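Local coordinates for protein malic enzyme (Entamoeba histolytica, PDB 3NV9) that probably catalyses the NAD(P)-linked oxidative decarboxylation of malate to pyruvate, as malic enzymes generally do, at residues V93-D98 against I130-I135; D193-T198 against N231-R236; T198-L203 against A385-L390. All blocks are in the same frame, centred on the assembly; numbering follows the deposited sequence.

How the contacts relate
Contact 1 belongs to the parallel sheet of the N-terminal domain, whereas contacts 2 and 3 lie in the NAD-binding domain and both use helix 193-213. Contact 1 stands apart: its centre is about 19 Å from that of contact 2 and about 21 Å from that of contact 3, without touching either. Contacts 2 and 3 are about 10 Å apart between centres, share Thr198, and meet where Cys234 SG lies 3.3 Å from Thr202 OG1. Helix 193-213 is thus gripped by helix 229-240 at its start and by helix 380-396 a turn later. The bound sodium ion, held by Thr348, Arg350 and Pro354, is about 11 Å from the side chain of Val201 in contact 3.

Contact 1 (V93-D98 against I130-I135); sequences VGVVSD and IDAVPI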
loop_
_atom_site.group_PDB
_atom_site.type_symbol
_atom_site.label_atom_id
_atom_site.label_comp_id
_atom_site.label_asym_id
_atom_site.label_seq_id
_atom_site.Cartn_x
_atom_site.Cartn_y
_atom_site.Cartn_z
ATOM N N VAL A 93 -1.512 -5.707 -5.532
ATOM C CA VAL A 93 -2.000 -4.948 -6.656
ATOM C C VAL A 93 -2.005 -3.465 -6.322
ATOM O O VAL A 93 -2.429 -3.110 -5.217
ATOM C CB VAL A 93 -3.375 -5.420 -7.113
ATOM C CG1 VAL A 93 -3.963 -4.452 -8.140
ATOM C CG2 VAL A 93 -3.242 -6.884 -7.735
ATOM N N GLY A 94 -1.468 -2.620 -7.227
ATOM C CA GLY A 94 -1.545 -1.158 -7.056
ATOM C C GLY A 94 -2.684 -0.560 -7.860
ATOM O O GLY A 94 -2.790 -0.822 -9.034
ATOM N N VAL A 95 -3.567 0.179 -7.214
ATOM C CA VAL A 95 -4.709 0.767 -7.901
ATOM C C VAL A 95 -4.222 2.174 -8.191
ATOM O O VAL A 95 -4.251 3.026 -7.301
ATOM C CB VAL A 95 -5.998 0.790 -6.974
ATOM C CG1 VAL A 95 -7.276 1.253 -7.692
ATOM C CG2 VAL A 95 -6.292 -0.638 -6.423
ATOM N N VAL A 96 -3.724 2.380 -9.400
ATOM C CA VAL A 96 -3.015 3.589 -9.808
ATOM C C VAL A 96 -3.984 4.486 -10.566
ATOM O O VAL A 96 -4.647 4.058 -11.506
ATOM C CB VAL A 96 -1.724 3.251 -10.662
ATOM C CG1 VAL A 96 -1.004 4.539 -11.179
ATOM C CG2 VAL A 96 -0.770 2.446 -9.826
ATOM N N SER A 97 -4.129 5.707 -10.074
ATOM C CA SER A 97 -4.982 6.703 -10.731
ATOM C C SER A 97 -4.365 8.083 -10.587
ATOM O O SER A 97 -3.664 8.326 -9.612
ATOM C CB SER A 97 -6.341 6.743 -10.108
ATOM O OG SER A 97 -7.187 7.620 -10.854
ATOM N N ASP A 98 -4.606 8.960 -11.556
ATOM C CA ASP A 98 -4.218 10.347 -11.422
ATOM C C ASP A 98 -5.404 11.230 -11.079
ATOM O O ASP A 98 -5.295 12.463 -11.028
ATOM C CB ASP A 98 -3.389 10.833 -12.650
ATOM C CG ASP A 98 -4.200 10.963 -13.957
ATOM O OD1 ASP A 98 -3.562 11.443 -14.933
ATOM O OD2 ASP A 98 -5.415 10.657 -14.041
ATOM N N ILE A 130 -7.315 -10.602 -3.148
ATOM C CA ILE A 130 -6.161 -9.846 -3.559
ATOM C C ILE A 130 -5.738 -8.779 -2.553
ATOM O O ILE A 130 -6.606 -8.094 -1.992
ATOM C CB ILE A 130 -6.459 -9.241 -4.923
ATOM C CG1 ILE A 130 -6.780 -10.391 -5.904
ATOM C CG2 ILE A 130 -5.285 -8.481 -5.461
ATOM C CD1 ILE A 130 -7.570 -9.950 -7.075
ATOM N N ASP A 131 -4.428 -8.645 -2.255
ATOM C CA ASP A 131 -4.000 -7.471 -1.403
ATOM C C ASP A 131 -3.763 -6.245 -2.289
ATOM O O ASP A 131 -3.050 -6.328 -3.245
ATOM C CB ASP A 131 -2.780 -7.815 -0.567
ATOM C CG ASP A 131 -3.088 -8.925 0.436
ATOM O OD1 ASP A 131 -3.969 -8.729 1.296
ATOM O OD2 ASP A 131 -2.466 -10.001 0.356
ATOM N N ALA A 132 -4.403 -5.121 -2.026
ATOM C CA ALA A 132 -4.332 -4.002 -2.970
ATOM C C ALA A 132 -4.408 -2.693 -2.185
ATOM O O ALA A 132 -5.015 -2.651 -1.113
ATOM C CB ALA A 132 -5.405 -4.096 -3.941
ATOM N N VAL A 133 -3.717 -1.657 -2.663
ATOM C CA VAL A 133 -3.820 -0.387 -2.031
ATOM C C VAL A 133 -4.050 0.743 -3.057
ATOM O O VAL A 133 -3.611 0.669 -4.183
ATOM C CB VAL A 133 -2.632 -0.063 -1.103
ATOM C CG1 VAL A 133 -2.698 -0.905 0.167
ATOM C CG2 VAL A 133 -1.323 -0.139 -1.811
ATOM N N PRO A 134 -4.781 1.783 -2.653
ATOM C CA PRO A 134 -4.889 2.919 -3.579
ATOM C C PRO A 134 -3.492 3.564 -3.815
ATOM O O PRO A 134 -2.672 3.674 -2.861
ATOM C CB PRO A 134 -5.858 3.863 -2.858
ATOM C CG PRO A 134 -5.883 3.401 -1.397
ATOM C CD PRO A 134 -5.271 2.065 -1.292
ATOM N N ILE A 135 -3.185 3.934 -5.074
ATOM C CA ILE A 135 -1.991 4.756 -5.365
ATOM C C ILE A 135 -2.433 5.934 -6.177
ATOM O O ILE A 135 -2.448 5.861 -7.380
ATOM C CB ILE A 135 -0.942 3.978 -6.161
ATOM C CG1 ILE A 135 -0.535 2.699 -5.421
ATOM C CG2 ILE A 135 0.333 4.834 -6.474
ATOM C CD1 ILE A 135 0.426 2.923 -4.255
#
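Val93 and Val95 hydrogen-bond to 131-135 in a parallel beta ladder, the pairing of first and last strands in the beta-alpha-beta unit 92-97, 114-128, 131-136. The short strand axes approach to 4.6 Å at 21°, and five backbone bonds hold the ladder. Val93 N donates to Asp131 O at 2.8 Å, and Val93 O takes the N-H of Val133. Val95 repeats the pattern two residues on, giving its N-H to Val133 O and accepting from Ile135 N; that last bond, Ile135 N to Val95 O, measures 2.6 Å. Ser97 N closes the series on Ile135 O, which also receives a CA-H...O contact from Val96 CA at 3.4 Å.

Side chains alternate between the faces. On one, Val93 CB lies 4.0 Å from Ala132 CB, and Val95 and Pro134 follow, with Met117 and Met124 of helix 114-128 packed against this side. On the other, Val96 CG2 meets Ile135 CB at 4.0 Å. The tightest apolar approach is at the start of the ladder, under Leu371 of helix 363-372, where Val93 CG2 and Ile130 CG2 are 3.4 Å apart, closer than normal carbon contact. With Val93 CG1 trans to its own nitrogen (chi1 170°), CG2 is left beside that nitrogen and faces the isoleucine.

Further out, Gly94 and Val96 use their backbones on the opposite edge, bonding to residues of and just beyond strand 164-167, so 92-97 is an inner strand. Strand 131-136 is outermost within the chain and meets the second subunit, where Asp131 OD1 accepts the backbone N-H of Ile49 of that subunit while pairing with Lys125 NZ in its own chain.

Contact 2 (D193-T198 against N231-R236); sequences DDQQGT and NTTCLR
Within the Rossmann-type NAD-binding domain, the first turns of helix 193-213 pack beside helix 229-240, and Gln195 meets Thr233. The short axes run 7.8 Å apart at 29°. Thr233 straddles the backbone of Gln195: its OG1 lies 3.4 Å from Gln195 CB, and its CG2 touches Gln195 O at 3.4 Å. The two side chains cross nearly at right angles. Thr198, about a turn after Gln195, puts CG2 4.0 Å from the SG of Cys234, the neighbour of Thr233. Residues 193-197 form a wider pi-type turn, marked by Thr198 N donating to Asp193 O.

No direct hydrogen bond joins 193-198 to 231-236, although Ser230, just before the second segment, bonds to Asp194 O; between the segments, waters make the bridge. Water 2 donates to Gln195 OE1 and, at 2.6 Å, to Thr233 OG1, and accepts from Arg236 NH1. Water 1 links the same OE1 to Arg236 NH2, and both waters lie at the edge of the guanidinium, in its plane. Thr233 OG1 is also hydrogen-bonded to Ser229 O, one turn back. The bridge therefore couples a buried amide oxygen to the arginine charge, which would probably polarise both waters, although the salt bridge from Arg236 NE to Asp380 would partly balance that charge.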
loop_
_atom_site.group_PDB
_atom_site.type_symbol
_atom_site.label_atom_id
_atom_site.label_comp_id
_atom_site.label_asym_id
_atom_site.label_seq_id
_atom_site.Cartn_x
_atom_site.Cartn_y
_atom_site.Cartn_z
ATOM N N ASP A 193 -8.634 -0.896 -15.784
ATOM C CA ASP A 193 -9.891 -1.501 -15.371
ATOM C C ASP A 193 -11.030 -0.916 -16.199
ATOM O O ASP A 193 -11.864 -1.655 -16.693
ATOM C CB ASP A 193 -10.103 -1.221 -13.874
ATOM C CG ASP A 193 -11.226 -2.055 -13.228
ATOM O OD1 ASP A 193 -11.716 -3.025 -13.852
ATOM O OD2 ASP A 193 -11.635 -1.688 -12.092
ATOM N N ASP A 194 -11.058 0.408 -16.373
ATOM C CA ASP A 194 -12.101 1.031 -17.227
ATOM C C ASP A 194 -12.112 0.571 -18.690
ATOM O O ASP A 194 -13.112 0.755 -19.366
ATOM C CB ASP A 194 -11.958 2.536 -17.217
ATOM C CG ASP A 194 -12.034 3.072 -15.863
ATOM O OD1 ASP A 194 -13.169 3.285 -15.375
ATOM O OD2 ASP A 194 -10.954 3.265 -15.279
ATOM N N GLN A 195 -11.009 -0.003 -19.163
ATOM C CA GLN A 195 -10.966 -0.534 -20.524
ATOM C C GLN A 195 -11.447 -1.991 -20.505
ATOM O O GLN A 195 -12.634 -2.198 -20.571
ATOM C CB GLN A 195 -9.590 -0.353 -21.171
ATOM C CG GLN A 195 -9.342 1.078 -21.728
ATOM C CD GLN A 195 -7.916 1.257 -22.189
ATOM O OE1 GLN A 195 -7.455 0.615 -23.124
ATOM N NE2 GLN A 195 -7.180 2.069 -21.476
ATOM N N GLN A 196 -10.567 -2.981 -20.361
ATOM C CA GLN A 196 -11.036 -4.383 -20.447
ATOM C C GLN A 196 -11.988 -4.835 -19.259
ATOM O O GLN A 196 -12.903 -5.631 -19.430
ATOM C CB GLN A 196 -9.838 -5.331 -20.539
ATOM C CG GLN A 196 -8.891 -5.117 -21.710
ATOM C CD GLN A 196 -7.551 -5.795 -21.457
ATOM O OE1 GLN A 196 -6.928 -5.560 -20.413
ATOM N NE2 GLN A 196 -7.111 -6.667 -22.400
ATOM N N GLY A 197 -11.762 -4.277 -18.071
ATOM C CA GLY A 197 -12.591 -4.576 -16.917
ATOM C C GLY A 197 -14.049 -4.301 -17.164
ATOM O O GLY A 197 -14.877 -5.216 -17.066
ATOM N N THR A 198 -14.364 -3.050 -17.496
ATOM C CA THR A 198 -15.731 -2.644 -17.856
ATOM C C THR A 198 -16.290 -3.414 -19.045
ATOM O O THR A 198 -17.427 -3.770 -19.065
ATOM C CB THR A 198 -15.795 -1.115 -18.148
ATOM O OG1 THR A 198 -15.436 -0.394 -16.962
ATOM C CG2 THR A 198 -17.211 -0.676 -18.638
ATOM N N ASN A 231 -16.476 2.544 -23.380
ATOM C CA ASN A 231 -17.327 2.203 -24.499
ATOM C C ASN A 231 -16.592 1.601 -25.703
ATOM O O ASN A 231 -17.074 0.630 -26.335
ATOM C CB ASN A 231 -18.176 3.398 -24.903
ATOM C CG ASN A 231 -19.645 3.158 -24.665
ATOM O OD1 ASN A 231 -20.018 2.249 -23.928
ATOM N ND2 ASN A 231 -20.494 3.939 -25.326
ATOM N N THR A 232 -15.445 2.197 -26.000
ATOM C CA THR A 232 -14.523 1.777 -27.040
ATOM C C THR A 232 -14.135 0.312 -26.827
ATOM O O THR A 232 -14.142 -0.493 -27.776
ATOM C CB THR A 232 -13.251 2.710 -27.002
ATOM O OG1 THR A 232 -13.451 3.837 -27.843
ATOM C CG2 THR A 232 -12.016 2.046 -27.458
ATOM N N THR A 233 -13.782 -0.034 -25.586
ATOM C CA THR A 233 -13.332 -1.385 -25.272
ATOM C C THR A 233 -14.513 -2.340 -25.260
ATOM O O THR A 233 -14.347 -3.494 -25.640
ATOM C CB THR A 233 -12.552 -1.451 -23.971
ATOM O OG1 THR A 233 -11.640 -0.344 -23.909
ATOM C CG2 THR A 233 -11.779 -2.765 -23.862
ATOM N N CYS A 234 -15.688 -1.826 -24.868
ATOM C CA CYS A 234 -16.945 -2.598 -24.862
ATOM C C CYS A 234 -17.282 -3.042 -26.266
ATOM O O CYS A 234 -17.599 -4.199 -26.480
ATOM C CB CYS A 234 -18.113 -1.834 -24.266
ATOM S SG CYS A 234 -17.986 -1.663 -22.472
ATOM N N LEU A 235 -17.179 -2.115 -27.216
ATOM C CA LEU A 235 -17.418 -2.383 -28.621
ATOM C C LEU A 235 -16.437 -3.414 -29.130
ATOM O O LEU A 235 -16.841 -4.389 -29.746
ATOM C CB LEU A 235 -17.298 -1.089 -29.437
ATOM C CG LEU A 235 -17.804 -1.117 -30.877
ATOM C CD1 LEU A 235 -18.204 0.310 -31.225
ATOM C CD2 LEU A 235 -16.662 -1.650 -31.793
ATOM N N ARG A 236 -15.157 -3.220 -28.852
ATOM C CA ARG A 236 -14.158 -4.143 -29.316
ATOM C C ARG A 236 -14.328 -5.577 -28.780
ATOM O O ARG A 236 -14.142 -6.568 -29.543
ATOM C CB ARG A 236 -12.778 -3.648 -28.968
ATOM C CG ARG A 236 -11.703 -4.649 -29.432
ATOM C CD ARG A 236 -10.309 -4.170 -29.160
ATOM N NE ARG A 236 -9.872 -4.365 -27.780
ATOM C CZ ARG A 236 -9.545 -3.398 -26.922
ATOM N NH1 ARG A 236 -9.674 -2.115 -27.256
ATOM N NH2 ARG A 236 -9.103 -3.709 -25.705
HETATM O O HOH W 1 -7.554 -2.490 -23.530
HETATM O O HOH W 2 -9.326 0.143 -25.051
#

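Contact 3 (T198-L203 against A385-L390); sequences TASVTL and AASRAL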
loop_
_atom_site.group_PDB
_atom_site.type_symbol
_atom_site.label_atom_id
_atom_site.label_comp_id
_atom_site.label_asym_id
_atom_site.label_seq_id
_atom_site.Cartn_x
_atom_site.Cartn_y
_atom_site.Cartn_z
ATOM N N THR A 198 -14.364 -3.050 -17.496
ATOM C CA THR A 198 -15.731 -2.644 -17.856
ATOM C C THR A 198 -16.290 -3.414 -19.045
ATOM O O THR A 198 -17.427 -3.770 -19.065
ATOM C CB THR A 198 -15.795 -1.115 -18.148
ATOM O OG1 THR A 198 -15.436 -0.394 -16.962
ATOM C CG2 THR A 198 -17.211 -0.676 -18.638
ATOM N N ALA A 199 -15.503 -3.595 -20.087
ATOM C CA ALA A 199 -15.944 -4.305 -21.267
ATOM C C ALA A 199 -16.147 -5.767 -20.900
ATOM O O ALA A 199 -17.104 -6.362 -21.334
ATOM C CB ALA A 199 -14.942 -4.161 -22.363
ATOM N N SER A 200 -15.309 -6.339 -20.047
ATOM C CA SER A 200 -15.618 -7.725 -19.575
ATOM C C SER A 200 -17.060 -7.929 -19.034
ATOM O O SER A 200 -17.783 -8.808 -19.485
ATOM C CB SER A 200 -14.594 -8.185 -18.542
ATOM O OG SER A 200 -14.767 -9.538 -18.257
ATOM N N VAL A 201 -17.478 -7.125 -18.068
ATOM C CA VAL A 201 -18.814 -7.330 -17.462
ATOM C C VAL A 201 -19.903 -6.846 -18.398
ATOM O O VAL A 201 -21.045 -7.335 -18.337
ATOM C CB VAL A 201 -18.960 -6.586 -16.117
ATOM C CG1 VAL A 201 -17.959 -7.165 -15.122
ATOM C CG2 VAL A 201 -18.667 -5.067 -16.284
ATOM N N THR A 202 -19.573 -5.871 -19.255
ATOM C CA THR A 202 -20.594 -5.412 -20.213
ATOM C C THR A 202 -20.995 -6.532 -21.187
ATOM O O THR A 202 -22.175 -6.786 -21.390
ATOM C CB THR A 202 -20.223 -4.145 -21.009
ATOM O OG1 THR A 202 -19.731 -3.139 -20.132
ATOM C CG2 THR A 202 -21.462 -3.622 -21.687
ATOM N N LEU A 203 -19.993 -7.163 -21.794
ATOM C CA LEU A 203 -20.180 -8.382 -22.572
ATOM C C LEU A 203 -20.950 -9.448 -21.758
ATOM O O LEU A 203 -21.920 -10.023 -22.257
ATOM C CB LEU A 203 -18.817 -8.945 -23.061
ATOM C CG LEU A 203 -18.991 -10.218 -23.909
ATOM C CD1 LEU A 203 -20.043 -10.085 -25.036
ATOM C CD2 LEU A 203 -17.698 -10.673 -24.472
ATOM N N ALA A 385 -13.020 -14.517 -21.381
ATOM C CA ALA A 385 -13.235 -15.726 -20.596
ATOM C C ALA A 385 -13.975 -15.345 -19.273
ATOM O O ALA A 385 -14.907 -16.023 -18.857
ATOM C CB ALA A 385 -11.855 -16.378 -20.309
ATOM N N ALA A 386 -13.555 -14.243 -18.631
ATOM C CA ALA A 386 -14.214 -13.804 -17.409
ATOM C C ALA A 386 -15.654 -13.488 -17.684
ATOM O O ALA A 386 -16.515 -13.800 -16.829
ATOM C CB ALA A 386 -13.505 -12.602 -16.748
ATOM N N SER A 387 -15.949 -12.904 -18.860
ATOM C CA SER A 387 -17.334 -12.603 -19.232
ATOM C C SER A 387 -18.170 -13.855 -19.326
ATOM O O SER A 387 -19.306 -13.869 -18.872
ATOM C CB SER A 387 -17.463 -11.915 -20.592
ATOM O OG SER A 387 -16.596 -10.857 -20.759
ATOM N N ARG A 388 -17.638 -14.903 -19.941
ATOM C CA ARG A 388 -18.462 -16.120 -20.117
ATOM C C ARG A 388 -18.668 -16.743 -18.768
ATOM O O ARG A 388 -19.769 -17.140 -18.464
ATOM C CB ARG A 388 -17.851 -17.128 -21.082
ATOM C CG ARG A 388 -17.690 -16.624 -22.530
ATOM C CD ARG A 388 -17.109 -17.739 -23.460
ATOM N NE ARG A 388 -16.851 -17.214 -24.808
ATOM C CZ ARG A 388 -17.773 -16.691 -25.634
ATOM N NH1 ARG A 388 -19.060 -16.628 -25.287
ATOM N NH2 ARG A 388 -17.397 -16.228 -26.829
ATOM N N ALA A 389 -17.612 -16.781 -17.950
ATOM C CA ALA A 389 -17.678 -17.311 -16.590
ATOM C C ALA A 389 -18.730 -16.574 -15.773
ATOM O O ALA A 389 -19.498 -17.205 -15.018
ATOM C CB ALA A 389 -16.317 -17.196 -15.909
ATOM N N LEU A 390 -18.765 -15.233 -15.909
ATOM C CA LEU A 390 -19.703 -14.395 -15.130
ATOM C C LEU A 390 -21.133 -14.634 -15.592
ATOM O O LEU A 390 -22.065 -14.774 -14.786
ATOM C CB LEU A 390 -19.353 -12.880 -15.226
ATOM C CG LEU A 390 -20.301 -11.916 -14.522
ATOM C CD1 LEU A 390 -20.536 -12.308 -13.088
ATOM C CD2 LEU A 390 -19.761 -10.462 -14.560
#
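Ser387 points its side chain toward helix 193-213 and puts OG on the backbone carbonyl of Ser200, and this is the tight centre of the packing against helix 380-396. Two small residues let the CA atoms of Ser200 and Ser387 come within 5.2 Å, and the short axes within 7.9 Å at 38°. Ser387 OG donates to Ser200 O at 2.7 Å, arriving well off the carbonyl axis (C=O...donor angle 117°). Its first torsion, -48°, leaves OG beside its own backbone nitrogen and aimed across the gap. Ser200 OG reaches Ala386 CB at 3.6 Å. Ala383 O, one turn before Ser387 in its own helix, is hydrogen-bonded to both hydroxyls, so the Ser387 proton is probably shared between two carbonyls. Leu203 flanks the same hydroxyl, with its CB 3.7 Å from Ser387 OG.

Away from this centre the fit is looser. Val201 and Leu390 meet through single methyls, Val201 CG1 to Leu390 CD2 at 3.8 Å, while Arg388, which makes no contact across the pair, is exposed and marks the solvent side. Helix 413-428 backs Ala386 and Leu390. Helix 193-213 lies between helix 380-396 and helix 229-240, with helix 363-372 touching Ser200 through Ile366.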